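Local coordinates for protein BIM1 (Saccharomyces cerevisiae, PDB 2QJX) that binds microtubules and their plus ends, here represented by its calponin-homology domain, as a yeast member of the EB1 (MAPRE) family, at residues A[39-44]-A[50-55]; A[16-21]-A[104-109]; A[74-77]-A[82-85]; A[67-72]-A[89-94]. All coordinates share one frame; numbering follows the deposited sequence.

Interaction 1. Residues A[39-44]-A[50-55]; sequences YCQIMD and LPMNRV
A buried carboxylate, that of Asp-44, takes the backbone N-H of Leu-50 on one oxygen while the other oxygen turns to different partners. The contact belongs to the calponin-homology domain, where the chain leaves helix 37-47, turns back and runs along the face it has just left, with an inverse gamma turn centred on Pro-51 and a short 3-10 segment at 52-54. Leu-50 N lies 3.3 Å from Asp-44 OD1, a long bond with an N-H...O angle of 150°; it arrives on the anti side of the carboxylate, 21° out of its plane. OD2 is engaged by the hydroxyl of Tyr-118 and by a salt bridge to Arg-123, so the C-terminal region is held by the same carboxylate. The side chains of Leu-50 and Asp-44 run antiparallel, with Leu-50 CG 3.6 Å from Cys-40 O, already the acceptor of the helical N-H of Asp-44. One turn toward the helix N terminus, Val-55 CG2 rests 4.1 Å from Cys-40 CB. Met-52, a selenomethionine, bends twice along its chain, which folds its selenium against Asp-44 CB and carries its methyl to Gln-41, whose OE1 is bonded to Arg-124 and whose NE2 reaches the Tyr-118 hydroxyl and the Pro-120 carbonyl. The two side chains meet at about a right angle, with Met-52 CE 3.5 Å from Gln-41 CD.

Interaction 2. Residues A[16-21]-A[104-109]; sequences LTWLNG and WLKKHW
The indole of Trp-18 has one face overlaid by the aliphatic chain of Lys-106 and presents an edge to Trp-109, whose own ring face receives it. Lys-106 CG stands 3.7 Å from the centroid of the six-membered ring of Trp-18, only 8° off the normal, a CH-pi contact. Farther out, CD and CE pass over the ring fusion toward the pyrrole part, and NZ ends 4.4 Å from the centroid of the five-membered ring of Trp-18, 23° off its normal, giving a cation-pi pair. This span needs an extended lysine: every side-chain torsion is close to anti, beginning with CG anti to the backbone N. The root of the chain also takes part, since Lys-106 CA is 3.7 Å from Trp-18 CH2. These side chains join helix 12-23 to helix 95-112, the first and the longest helices of the calponin-homology domain, along a partly exposed flank. Trp-109 makes a T-shaped stack with Trp-18, the planes at 70° and the five-membered ring of Trp-18 5.3 Å, centroid to centroid, from the six-membered ring of Trp-109. At closest, Trp-18 CZ2 is 3.7 Å from Trp-109 CE3, while Trp-18 NE1 lies 3.8 Å from Trp-109 CZ3. Leu-22 of helix 12-23 and Ser-45 and Ile-46 of helix 37-47 also touch Trp-109, and Leu-15 touches Lys-106.

Interaction 3. Residues A[74-77]-A[82-85]; sequences SCFS and EKTV
Apolar contact comes first: Val-85 and Phe-76 reach toward each other across the contact, and one methyl settles on the phenyl face. Val-85 CG2 is 3.8 Å from the centroid of the Phe-76 ring and 26° off its normal, a CH-pi contact displaced toward the rim, with Phe-76 CE1 the closest atom at 3.5 Å. Lys-83 adds its aliphatic root, CB standing 3.9 Å from Phe-76 CE1. In the valine, CG2 is the branch anti to the carbonyl carbon, and that puts it over the ring, while CG1 packs toward Leu-72 and Leu-90.

The polar part is a backbone carbonyl near the ring plane: Lys-83 O approaches the rim of Phe-76, 3.5 Å from CD1, where the ring's C-H groups carry slight positive charge. The amine of Lys-83 leads away from the ring. Bends at chi2 and chi4 (78° and 74°) curl the chain back, and NZ bonds to Thr-84 O at 2.8 Å, with a weaker bond to Thr-84 OG1; Lys-83 also makes a cation-pi contact with Trp-104.

In the calponin-homology fold this ties helix 62-78 to the connection that follows it, and Phe-101 of helix 95-112 touches both Phe-76 and Val-85. With a methyl on the face and an oxygen at the rim, the contact probably rests on dispersion, with a weak electrostatic share from the carbonyl.

Interaction 4. Residues A[67-72]-A[89-94]; sequences TNYKIL and KLIRCK
The short helix 87-90 of the calponin-homology domain, and the type I turn from Leu-90 to Cys-93, lean on the long helix 62-78 through one aromatic side chain, Tyr-69. The phenol comes across Leu-90 at about a right angle, with Tyr-69 OH 3.4 Å from Leu-90 CB and Tyr-69 CZ 3.8 Å from the same carbon. A branch of the leucine also joins in, CD1 lying 3.9 Å from Tyr-69 CE2. At the CE1 corner of the Tyr-69 ring, Ile-91 comes within 4.0 Å by its CA and its CB. The tyrosine reaches this spot with CG anti to the carbonyl carbon (chi1 -78°), which sends the ring out from the helix toward the turn. Within the domain the contact links two successive helices across the connection between them, all three touching residues being buried. The hydroxyl that brushes Leu-90 CB is hydrogen-bonded to Gly-34 O, which fixes the far end of the ring against the loop before helix 37-47; Tyr-39 and Asn-98 touch the same side chain. Ile-91 extends back over helix 62-78 to meet Glu-62, Phe-65 and Gln-66. The turn closes through Cys-93 N to Leu-90 O at 2.9 Å, and that carbonyl also accepts from Asn-98 ND2 of helix 95-112. Cys-93 takes a positive phi of 60°, and Lys-94 follows as the N-cap of helix 95-112.

From the N terminus, helix 12-23 opens the widest loop, which interaction 2 closes on helix 95-112; the other three contacts fall within it. Interaction 1 comes first, a short return from helix 37-47 into the loop after it, and is complete before helix 62-78 begins. That helix serves both remaining contacts: interaction 4 spans 67-72 to 89-94 and encloses the smaller loop of interaction 3. None cross. Met-43 of interaction 1 meets Phe-76 of interaction 3, and Tyr-39 meets both Tyr-69 of interaction 4 and Leu-105 of helix 95-112, binding the helices into one core. Interactions 2 and 4 do not touch, their nearest atoms being about 6 Å apart.

Interaction 1. Residues A[39-44]-A[50-55]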
loop_
_atom_site.group_PDB
_atom_site.type_symbol
_atom_site.label_atom_id
_atom_site.label_comp_id
_atom_site.label_asym_id
_atom_site.label_seq_id
_atom_site.Cartn_x
_atom_site.Cartn_y
_atom_site.Cartn_z
ATOM N N TYR A 39 -0.017 0.270 -0.996
ATOM C CA TYR A 39 0.014 -0.858 -0.064
ATOM C C TYR A 39 1.394 -0.957 0.580
ATOM O O TYR A 39 1.517 -1.145 1.794
ATOM C CB TYR A 39 -0.301 -2.165 -0.799
ATOM C CG TYR A 39 -1.697 -2.238 -1.381
ATOM C CD1 TYR A 39 -1.978 -3.089 -2.450
ATOM C CD2 TYR A 39 -2.735 -1.458 -0.868
ATOM C CE1 TYR A 39 -3.256 -3.157 -3.000
ATOM C CE2 TYR A 39 -4.020 -1.522 -1.406
ATOM C CZ TYR A 39 -4.272 -2.371 -2.474
ATOM O OH TYR A 39 -5.535 -2.423 -3.023
ATOM N N CYS A 40 2.432 -0.843 -0.243
ATOM C CA CYS A 40 3.798 -0.907 0.258
ATOM C C CYS A 40 4.043 0.177 1.293
ATOM O O CYS A 40 4.601 -0.094 2.352
ATOM C CB CYS A 40 4.811 -0.716 -0.877
ATOM S SG CYS A 40 5.054 -2.159 -1.924
ATOM N N GLN A 41 3.645 1.409 0.984
ATOM C CA GLN A 41 3.888 2.489 1.927
ATOM C C GLN A 41 3.058 2.410 3.196
ATOM O O GLN A 41 3.476 2.918 4.237
ATOM C CB GLN A 41 3.721 3.864 1.275
ATOM C CG GLN A 41 4.107 4.982 2.244
ATOM C CD GLN A 41 4.540 6.253 1.565
ATOM O OE1 GLN A 41 3.977 6.650 0.545
ATOM N NE2 GLN A 41 5.537 6.917 2.139
ATOM N N ILE A 42 1.882 1.794 3.135
ATOM C CA ILE A 42 1.102 1.655 4.359
ATOM C C ILE A 42 1.935 0.753 5.268
ATOM O O ILE A 42 2.075 1.008 6.467
ATOM C CB ILE A 42 -0.266 0.994 4.113
ATOM C CG1 ILE A 42 -1.178 1.962 3.359
ATOM C CG2 ILE A 42 -0.910 0.614 5.444
ATOM C CD1 ILE A 42 -2.558 1.410 3.092
HETATM N N MSE A 43 2.502 -0.301 4.691
HETATM C CA MSE A 43 3.333 -1.207 5.474
HETATM C C MSE A 43 4.591 -0.485 5.964
HETATM O O MSE A 43 5.098 -0.780 7.049
HETATM C CB MSE A 43 3.708 -2.439 4.650
HETATM C CG MSE A 43 2.517 -3.337 4.305
HETATM SE SE MSE A 43 1.578 -4.059 5.853
HETATM C CE MSE A 43 2.620 -5.664 6.118
ATOM N N ASP A 44 5.096 0.465 5.182
ATOM C CA ASP A 44 6.283 1.206 5.613
ATOM C C ASP A 44 5.942 2.078 6.818
ATOM O O ASP A 44 6.748 2.213 7.738
ATOM C CB ASP A 44 6.840 2.087 4.481
ATOM C CG ASP A 44 8.200 2.696 4.826
ATOM O OD1 ASP A 44 9.125 1.920 5.143
ATOM O OD2 ASP A 44 8.354 3.942 4.777
ATOM N N LEU A 50 10.711 -0.921 4.595
ATOM C CA LEU A 50 10.417 -1.181 3.192
ATOM C C LEU A 50 11.425 -0.435 2.319
ATOM O O LEU A 50 11.866 0.659 2.667
ATOM C CB LEU A 50 9.008 -0.696 2.842
ATOM C CG LEU A 50 7.780 -1.527 3.219
ATOM C CD1 LEU A 50 7.677 -2.702 2.262
ATOM C CD2 LEU A 50 7.861 -1.990 4.673
ATOM N N PRO A 51 11.814 -1.029 1.182
ATOM C CA PRO A 51 12.768 -0.407 0.256
ATOM C C PRO A 51 12.010 0.611 -0.595
ATOM O O PRO A 51 11.798 0.416 -1.790
ATOM C CB PRO A 51 13.274 -1.591 -0.551
ATOM C CG PRO A 51 12.077 -2.482 -0.612
ATOM C CD PRO A 51 11.546 -2.428 0.799
HETATM N N MSE A 52 11.599 1.699 0.045
HETATM C CA MSE A 52 10.827 2.733 -0.620
HETATM C C MSE A 52 11.432 3.275 -1.908
HETATM O O MSE A 52 10.699 3.552 -2.853
HETATM C CB MSE A 52 10.540 3.879 0.352
HETATM C CG MSE A 52 9.580 3.497 1.487
HETATM SE SE MSE A 52 7.832 2.846 0.884
HETATM C CE MSE A 52 7.193 4.476 0.054
ATOM N N ASN A 53 12.756 3.415 -1.958
ATOM C CA ASN A 53 13.394 3.934 -3.162
ATOM C C ASN A 53 13.141 3.029 -4.360
ATOM O O ASN A 53 13.198 3.471 -5.507
ATOM C CB ASN A 53 14.912 4.047 -2.988
ATOM C CG ASN A 53 15.318 5.009 -1.899
ATOM O OD1 ASN A 53 14.551 5.878 -1.490
ATOM N ND2 ASN A 53 16.555 4.873 -1.435
ATOM N N ARG A 54 12.865 1.757 -4.092
ATOM C CA ARG A 54 12.659 0.794 -5.169
ATOM C C ARG A 54 11.198 0.524 -5.504
ATOM O O ARG A 54 10.881 -0.193 -6.463
ATOM C CB ARG A 54 13.413 -0.498 -4.824
ATOM C CG ARG A 54 14.933 -0.308 -4.867
ATOM C CD ARG A 54 15.677 -1.462 -4.213
ATOM N NE ARG A 54 16.172 -1.093 -2.889
ATOM C CZ ARG A 54 16.354 -1.955 -1.891
ATOM N NH1 ARG A 54 16.082 -3.240 -2.064
ATOM N NH2 ARG A 54 16.796 -1.529 -0.715
ATOM N N VAL A 55 10.310 1.109 -4.712
ATOM C CA VAL A 55 8.883 0.983 -4.950
ATOM C C VAL A 55 8.575 1.973 -6.067
ATOM O O VAL A 55 8.965 3.138 -5.986
ATOM C CB VAL A 55 8.070 1.371 -3.694
ATOM C CG1 VAL A 55 6.578 1.435 -4.026
ATOM C CG2 VAL A 55 8.324 0.362 -2.587
#

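Interaction 2. Residues A[16-21]-A[104-109]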
loop_
_atom_site.group_PDB
_atom_site.type_symbol
_atom_site.label_atom_id
_atom_site.label_comp_id
_atom_site.label_asym_id
_atom_site.label_seq_id
_atom_site.Cartn_x
_atom_site.Cartn_y
_atom_site.Cartn_z
ATOM N N LEU A 16 -10.777 5.877 0.898
ATOM C CA LEU A 16 -9.939 6.741 0.081
ATOM C C LEU A 16 -9.556 8.008 0.825
ATOM O O LEU A 16 -8.406 8.433 0.781
ATOM C CB LEU A 16 -10.639 7.093 -1.240
ATOM C CG LEU A 16 -10.537 6.024 -2.334
ATOM C CD1 LEU A 16 -11.247 6.497 -3.595
ATOM C CD2 LEU A 16 -9.070 5.738 -2.634
ATOM N N THR A 17 -10.517 8.609 1.516
ATOM C CA THR A 17 -10.240 9.822 2.268
ATOM C C THR A 17 -9.187 9.527 3.336
ATOM O O THR A 17 -8.263 10.313 3.540
ATOM C CB THR A 17 -11.528 10.371 2.917
ATOM O OG1 THR A 17 -12.411 10.839 1.884
ATOM C CG2 THR A 17 -11.210 11.520 3.867
ATOM N N TRP A 18 -9.324 8.384 4.000
ATOM C CA TRP A 18 -8.370 7.979 5.033
ATOM C C TRP A 18 -6.985 7.807 4.429
ATOM O O TRP A 18 -6.010 8.342 4.940
ATOM C CB TRP A 18 -8.792 6.652 5.667
ATOM C CG TRP A 18 -7.725 6.038 6.546
ATOM C CD1 TRP A 18 -7.360 6.439 7.803
ATOM C CD2 TRP A 18 -6.880 4.927 6.218
ATOM N NE1 TRP A 18 -6.344 5.643 8.277
ATOM C CE2 TRP A 18 -6.029 4.708 7.326
ATOM C CE3 TRP A 18 -6.758 4.095 5.097
ATOM C CZ2 TRP A 18 -5.070 3.686 7.346
ATOM C CZ3 TRP A 18 -5.803 3.081 5.116
ATOM C CH2 TRP A 18 -4.972 2.888 6.238
ATOM N N LEU A 19 -6.910 7.048 3.337
ATOM C CA LEU A 19 -5.640 6.788 2.664
ATOM C C LEU A 19 -4.965 8.054 2.151
ATOM O O LEU A 19 -3.753 8.232 2.306
ATOM C CB LEU A 19 -5.859 5.827 1.491
ATOM C CG LEU A 19 -4.611 5.414 0.708
ATOM C CD1 LEU A 19 -3.708 4.585 1.601
ATOM C CD2 LEU A 19 -5.024 4.618 -0.527
ATOM N N ASN A 20 -5.743 8.930 1.523
ATOM C CA ASN A 20 -5.187 10.162 0.985
ATOM C C ASN A 20 -4.586 11.041 2.070
ATOM O O ASN A 20 -3.551 11.665 1.857
ATOM C CB ASN A 20 -6.250 10.951 0.207
ATOM C CG ASN A 20 -6.534 10.358 -1.162
ATOM O OD1 ASN A 20 -5.679 9.696 -1.758
ATOM N ND2 ASN A 20 -7.732 10.611 -1.680
ATOM N N GLY A 21 -5.234 11.090 3.229
ATOM C CA GLY A 21 -4.717 11.900 4.316
ATOM C C GLY A 21 -3.490 11.253 4.937
ATOM O O GLY A 21 -2.512 11.927 5.258
ATOM N N TRP A 104 -8.548 -4.520 4.881
ATOM C CA TRP A 104 -7.723 -5.278 5.816
ATOM C C TRP A 104 -6.480 -4.488 6.223
ATOM O O TRP A 104 -6.086 -4.492 7.392
ATOM C CB TRP A 104 -7.276 -6.610 5.213
ATOM C CG TRP A 104 -6.357 -7.369 6.139
ATOM C CD1 TRP A 104 -6.721 -8.210 7.153
ATOM C CD2 TRP A 104 -4.924 -7.293 6.176
ATOM N NE1 TRP A 104 -5.605 -8.663 7.819
ATOM C CE2 TRP A 104 -4.489 -8.115 7.241
ATOM C CE3 TRP A 104 -3.966 -6.609 5.414
ATOM C CZ2 TRP A 104 -3.134 -8.272 7.565
ATOM C CZ3 TRP A 104 -2.615 -6.766 5.739
ATOM C CH2 TRP A 104 -2.216 -7.592 6.805
ATOM N N LEU A 105 -5.852 -3.818 5.262
ATOM C CA LEU A 105 -4.659 -3.042 5.569
ATOM C C LEU A 105 -4.948 -1.971 6.608
ATOM O O LEU A 105 -4.159 -1.762 7.536
ATOM C CB LEU A 105 -4.096 -2.400 4.298
ATOM C CG LEU A 105 -3.287 -3.349 3.413
ATOM C CD1 LEU A 105 -2.974 -2.681 2.085
ATOM C CD2 LEU A 105 -2.000 -3.731 4.125
ATOM N N LYS A 106 -6.076 -1.286 6.462
ATOM C CA LYS A 106 -6.415 -0.249 7.424
ATOM C C LYS A 106 -6.512 -0.844 8.825
ATOM O O LYS A 106 -6.079 -0.229 9.799
ATOM C CB LYS A 106 -7.739 0.429 7.064
ATOM C CG LYS A 106 -8.085 1.545 8.045
ATOM C CD LYS A 106 -9.365 2.265 7.704
ATOM C CE LYS A 106 -9.581 3.420 8.672
ATOM N NZ LYS A 106 -10.845 4.147 8.407
ATOM N N LYS A 107 -7.073 -2.044 8.923
ATOM C CA LYS A 107 -7.220 -2.709 10.217
ATOM C C LYS A 107 -5.857 -3.068 10.779
ATOM O O LYS A 107 -5.616 -2.933 11.984
ATOM C CB LYS A 107 -8.079 -3.969 10.075
ATOM C CG LYS A 107 -9.577 -3.691 9.917
ATOM C CD LYS A 107 -9.809 -2.542 8.948
ATOM C CE LYS A 107 -11.235 -2.477 8.416
ATOM N NZ LYS A 107 -11.322 -1.436 7.352
ATOM N N HIS A 108 -4.969 -3.528 9.902
ATOM C CA HIS A 108 -3.620 -3.893 10.307
ATOM C C HIS A 108 -2.900 -2.646 10.829
ATOM O O HIS A 108 -2.207 -2.695 11.853
ATOM C CB HIS A 108 -2.850 -4.471 9.118
ATOM C CG HIS A 108 -1.584 -5.169 9.506
ATOM N ND1 HIS A 108 -1.575 -6.342 10.228
ATOM C CD2 HIS A 108 -0.287 -4.856 9.277
ATOM C CE1 HIS A 108 -0.324 -6.724 10.426
ATOM N NE2 HIS A 108 0.475 -5.839 9.858
ATOM N N TRP A 109 -3.071 -1.532 10.119
ATOM C CA TRP A 109 -2.463 -0.256 10.498
ATOM C C TRP A 109 -2.986 0.189 11.870
ATOM O O TRP A 109 -2.215 0.569 12.754
ATOM C CB TRP A 109 -2.803 0.810 9.447
ATOM C CG TRP A 109 -2.204 2.153 9.719
ATOM C CD1 TRP A 109 -0.940 2.561 9.421
ATOM C CD2 TRP A 109 -2.848 3.266 10.353
ATOM N NE1 TRP A 109 -0.751 3.861 9.827
ATOM C CE2 TRP A 109 -1.907 4.318 10.403
ATOM C CE3 TRP A 109 -4.127 3.476 10.881
ATOM C CZ2 TRP A 109 -2.206 5.567 10.963
ATOM C CZ3 TRP A 109 -4.427 4.719 11.437
ATOM C CH2 TRP A 109 -3.469 5.748 11.472
#

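Interaction 3. Residues A[74-77]-A[82-85]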
loop_
_atom_site.group_PDB
_atom_site.type_symbol
_atom_site.label_atom_id
_atom_site.label_comp_id
_atom_site.label_asym_id
_atom_site.label_seq_id
_atom_site.Cartn_x
_atom_site.Cartn_y
_atom_site.Cartn_z
ATOM N N SER A 74 7.431 -9.622 0.118
ATOM C CA SER A 74 8.652 -9.809 0.892
ATOM C C SER A 74 8.495 -9.232 2.289
ATOM O O SER A 74 9.020 -9.783 3.257
ATOM C CB SER A 74 9.836 -9.151 0.185
ATOM O OG SER A 74 10.185 -9.905 -0.959
ATOM N N CYS A 75 7.777 -8.118 2.390
ATOM C CA CYS A 75 7.525 -7.493 3.682
ATOM C C CYS A 75 6.685 -8.436 4.541
ATOM O O CYS A 75 6.995 -8.659 5.715
ATOM C CB CYS A 75 6.786 -6.164 3.500
ATOM S SG CYS A 75 6.323 -5.356 5.045
ATOM N N PHE A 76 5.620 -8.990 3.964
ATOM C CA PHE A 76 4.773 -9.917 4.712
ATOM C C PHE A 76 5.579 -11.111 5.217
ATOM O O PHE A 76 5.433 -11.540 6.367
ATOM C CB PHE A 76 3.617 -10.433 3.839
ATOM C CG PHE A 76 2.438 -9.501 3.760
ATOM C CD1 PHE A 76 1.153 -9.975 4.002
ATOM C CD2 PHE A 76 2.602 -8.165 3.412
ATOM C CE1 PHE A 76 0.044 -9.133 3.898
ATOM C CE2 PHE A 76 1.501 -7.313 3.304
ATOM C CZ PHE A 76 0.220 -7.796 3.547
ATOM N N SER A 77 6.421 -11.653 4.346
ATOM C CA SER A 77 7.246 -12.804 4.691
ATOM C C SER A 77 8.264 -12.462 5.779
ATOM O O SER A 77 8.407 -13.191 6.764
ATOM C CB SER A 77 7.968 -13.311 3.440
ATOM O OG SER A 77 8.865 -14.364 3.750
ATOM N N GLU A 82 0.740 -13.522 8.170
ATOM C CA GLU A 82 0.073 -14.652 7.525
ATOM C C GLU A 82 -1.007 -14.298 6.499
ATOM O O GLU A 82 -1.352 -15.126 5.652
ATOM C CB GLU A 82 -0.498 -15.582 8.603
ATOM C CG GLU A 82 0.586 -16.253 9.448
ATOM C CD GLU A 82 0.045 -16.920 10.698
ATOM O OE1 GLU A 82 -0.876 -17.755 10.584
ATOM O OE2 GLU A 82 0.547 -16.611 11.801
ATOM N N LYS A 83 -1.525 -13.075 6.567
ATOM C CA LYS A 83 -2.560 -12.606 5.640
ATOM C C LYS A 83 -2.201 -12.913 4.191
ATOM O O LYS A 83 -1.053 -12.738 3.787
ATOM C CB LYS A 83 -2.747 -11.094 5.784
ATOM C CG LYS A 83 -3.642 -10.466 4.711
ATOM C CD LYS A 83 -5.117 -10.708 4.999
ATOM C CE LYS A 83 -6.008 -10.129 3.903
ATOM N NZ LYS A 83 -5.970 -10.949 2.655
ATOM N N THR A 84 -3.185 -13.357 3.409
ATOM C CA THR A 84 -2.964 -13.685 2.003
ATOM C C THR A 84 -2.902 -12.441 1.118
ATOM O O THR A 84 -3.527 -11.419 1.412
ATOM C CB THR A 84 -4.084 -14.597 1.441
ATOM O OG1 THR A 84 -5.351 -13.939 1.580
ATOM C CG2 THR A 84 -4.113 -15.932 2.171
ATOM N N VAL A 85 -2.142 -12.543 0.031
ATOM C CA VAL A 85 -1.995 -11.454 -0.925
ATOM C C VAL A 85 -2.076 -12.048 -2.328
ATOM O O VAL A 85 -1.102 -12.604 -2.831
ATOM C CB VAL A 85 -0.630 -10.746 -0.773
ATOM C CG1 VAL A 85 -0.583 -9.520 -1.667
ATOM C CG2 VAL A 85 -0.396 -10.362 0.677
#

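Interaction 4. Residues A[67-72]-A[89-94]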
loop_
_atom_site.group_PDB
_atom_site.type_symbol
_atom_site.label_atom_id
_atom_site.label_comp_id
_atom_site.label_asym_id
_atom_site.label_seq_id
_atom_site.Cartn_x
_atom_site.Cartn_y
_atom_site.Cartn_z
ATOM N N THR A 67 6.694 -5.431 -9.427
ATOM C CA THR A 67 7.812 -5.173 -8.526
ATOM C C THR A 67 7.288 -4.707 -7.173
ATOM O O THR A 67 7.804 -5.104 -6.126
ATOM C CB THR A 67 8.751 -4.089 -9.099
ATOM O OG1 THR A 67 9.489 -4.636 -10.196
ATOM C CG2 THR A 67 9.725 -3.593 -8.034
ATOM N N ASN A 68 6.261 -3.864 -7.193
ATOM C CA ASN A 68 5.692 -3.375 -5.946
ATOM C C ASN A 68 5.119 -4.530 -5.147
ATOM O O ASN A 68 5.304 -4.612 -3.934
ATOM C CB ASN A 68 4.601 -2.339 -6.217
ATOM C CG ASN A 68 5.144 -1.093 -6.874
ATOM O OD1 ASN A 68 6.341 -0.813 -6.793
ATOM N ND2 ASN A 68 4.269 -0.326 -7.514
ATOM N N TYR A 69 4.432 -5.436 -5.828
ATOM C CA TYR A 69 3.850 -6.575 -5.139
ATOM C C TYR A 69 4.896 -7.551 -4.603
ATOM O O TYR A 69 4.693 -8.172 -3.562
ATOM C CB TYR A 69 2.844 -7.285 -6.048
ATOM C CG TYR A 69 1.528 -6.551 -6.106
ATOM C CD1 TYR A 69 1.148 -5.831 -7.240
ATOM C CD2 TYR A 69 0.687 -6.524 -4.996
ATOM C CE1 TYR A 69 -0.037 -5.098 -7.258
ATOM C CE2 TYR A 69 -0.496 -5.796 -5.004
ATOM C CZ TYR A 69 -0.851 -5.086 -6.133
ATOM O OH TYR A 69 -2.014 -4.352 -6.123
ATOM N N LYS A 70 6.023 -7.686 -5.288
ATOM C CA LYS A 70 7.055 -8.580 -4.786
ATOM C C LYS A 70 7.670 -7.958 -3.530
ATOM O O LYS A 70 8.040 -8.664 -2.589
ATOM C CB LYS A 70 8.099 -8.843 -5.874
ATOM C CG LYS A 70 7.525 -9.735 -6.971
ATOM C CD LYS A 70 8.530 -10.138 -8.036
ATOM C CE LYS A 70 7.881 -11.118 -9.016
ATOM N NZ LYS A 70 8.740 -11.426 -10.194
ATOM N N ILE A 71 7.749 -6.633 -3.509
ATOM C CA ILE A 71 8.272 -5.916 -2.347
ATOM C C ILE A 71 7.275 -6.080 -1.202
ATOM O O ILE A 71 7.671 -6.299 -0.057
ATOM C CB ILE A 71 8.465 -4.409 -2.656
ATOM C CG1 ILE A 71 9.687 -4.217 -3.561
ATOM C CG2 ILE A 71 8.637 -3.615 -1.352
ATOM C CD1 ILE A 71 9.828 -2.803 -4.150
ATOM N N LEU A 72 5.982 -5.980 -1.515
ATOM C CA LEU A 72 4.938 -6.131 -0.500
ATOM C C LEU A 72 4.952 -7.555 0.050
ATOM O O LEU A 72 4.876 -7.771 1.262
ATOM C CB LEU A 72 3.556 -5.832 -1.099
ATOM C CG LEU A 72 2.380 -5.821 -0.119
ATOM C CD1 LEU A 72 2.500 -4.611 0.790
ATOM C CD2 LEU A 72 1.052 -5.770 -0.881
ATOM N N LYS A 89 -5.059 -11.000 -8.605
ATOM C CA LYS A 89 -6.362 -10.345 -8.520
ATOM C C LYS A 89 -6.258 -8.827 -8.364
ATOM O O LYS A 89 -7.000 -8.071 -8.995
ATOM C CB LYS A 89 -7.164 -10.908 -7.341
ATOM C CG LYS A 89 -7.962 -12.168 -7.644
ATOM C CD LYS A 89 -7.079 -13.378 -7.854
ATOM C CE LYS A 89 -7.915 -14.630 -8.086
ATOM N NZ LYS A 89 -7.073 -15.852 -8.229
ATOM N N LEU A 90 -5.324 -8.391 -7.528
ATOM C CA LEU A 90 -5.123 -6.972 -7.241
ATOM C C LEU A 90 -4.471 -6.156 -8.356
ATOM O O LEU A 90 -4.869 -5.019 -8.630
ATOM C CB LEU A 90 -4.274 -6.833 -5.976
ATOM C CG LEU A 90 -4.847 -7.428 -4.686
ATOM C CD1 LEU A 90 -3.759 -7.492 -3.626
ATOM C CD2 LEU A 90 -6.019 -6.585 -4.211
ATOM N N ILE A 91 -3.463 -6.746 -8.986
ATOM C CA ILE A 91 -2.709 -6.079 -10.036
ATOM C C ILE A 91 -3.539 -5.674 -11.254
ATOM O O ILE A 91 -3.111 -4.833 -12.044
ATOM C CB ILE A 91 -1.524 -6.964 -10.470
ATOM C CG1 ILE A 91 -0.457 -6.115 -11.161
ATOM C CG2 ILE A 91 -2.013 -8.081 -11.379
ATOM C CD1 ILE A 91 0.862 -6.850 -11.338
ATOM N N ARG A 92 -4.723 -6.254 -11.403
ATOM C CA ARG A 92 -5.576 -5.902 -12.533
ATOM C C ARG A 92 -6.373 -4.639 -12.240
ATOM O O ARG A 92 -7.167 -4.181 -13.064
ATOM C CB ARG A 92 -6.525 -7.055 -12.881
ATOM C CG ARG A 92 -5.857 -8.184 -13.656
ATOM C CD ARG A 92 -6.892 -9.119 -14.267
ATOM N NE ARG A 92 -6.293 -10.091 -15.179
ATOM C CZ ARG A 92 -6.986 -10.987 -15.877
ATOM N NH1 ARG A 92 -8.308 -11.037 -15.768
ATOM N NH2 ARG A 92 -6.361 -11.834 -16.686
ATOM N N CYS A 93 -6.147 -4.076 -11.057
ATOM C CA CYS A 93 -6.814 -2.857 -10.630
ATOM C C CYS A 93 -8.331 -2.982 -10.570
ATOM O O CYS A 93 -9.046 -2.017 -10.823
ATOM C CB CYS A 93 -6.431 -1.697 -11.553
ATOM S SG CYS A 93 -4.662 -1.335 -11.582
ATOM N N LYS A 94 -8.816 -4.176 -10.243
ATOM C CA LYS A 94 -10.253 -4.410 -10.129
ATOM C C LYS A 94 -10.717 -3.809 -8.798
ATOM O O LYS A 94 -10.016 -3.910 -7.792
ATOM C CB LYS A 94 -10.542 -5.915 -10.171
ATOM C CG LYS A 94 -12.022 -6.270 -10.182
ATOM C CD LYS A 94 -12.239 -7.780 -10.276
ATOM C CE LYS A 94 -13.720 -8.131 -10.237
ATOM N NZ LYS A 94 -13.960 -9.600 -10.363
#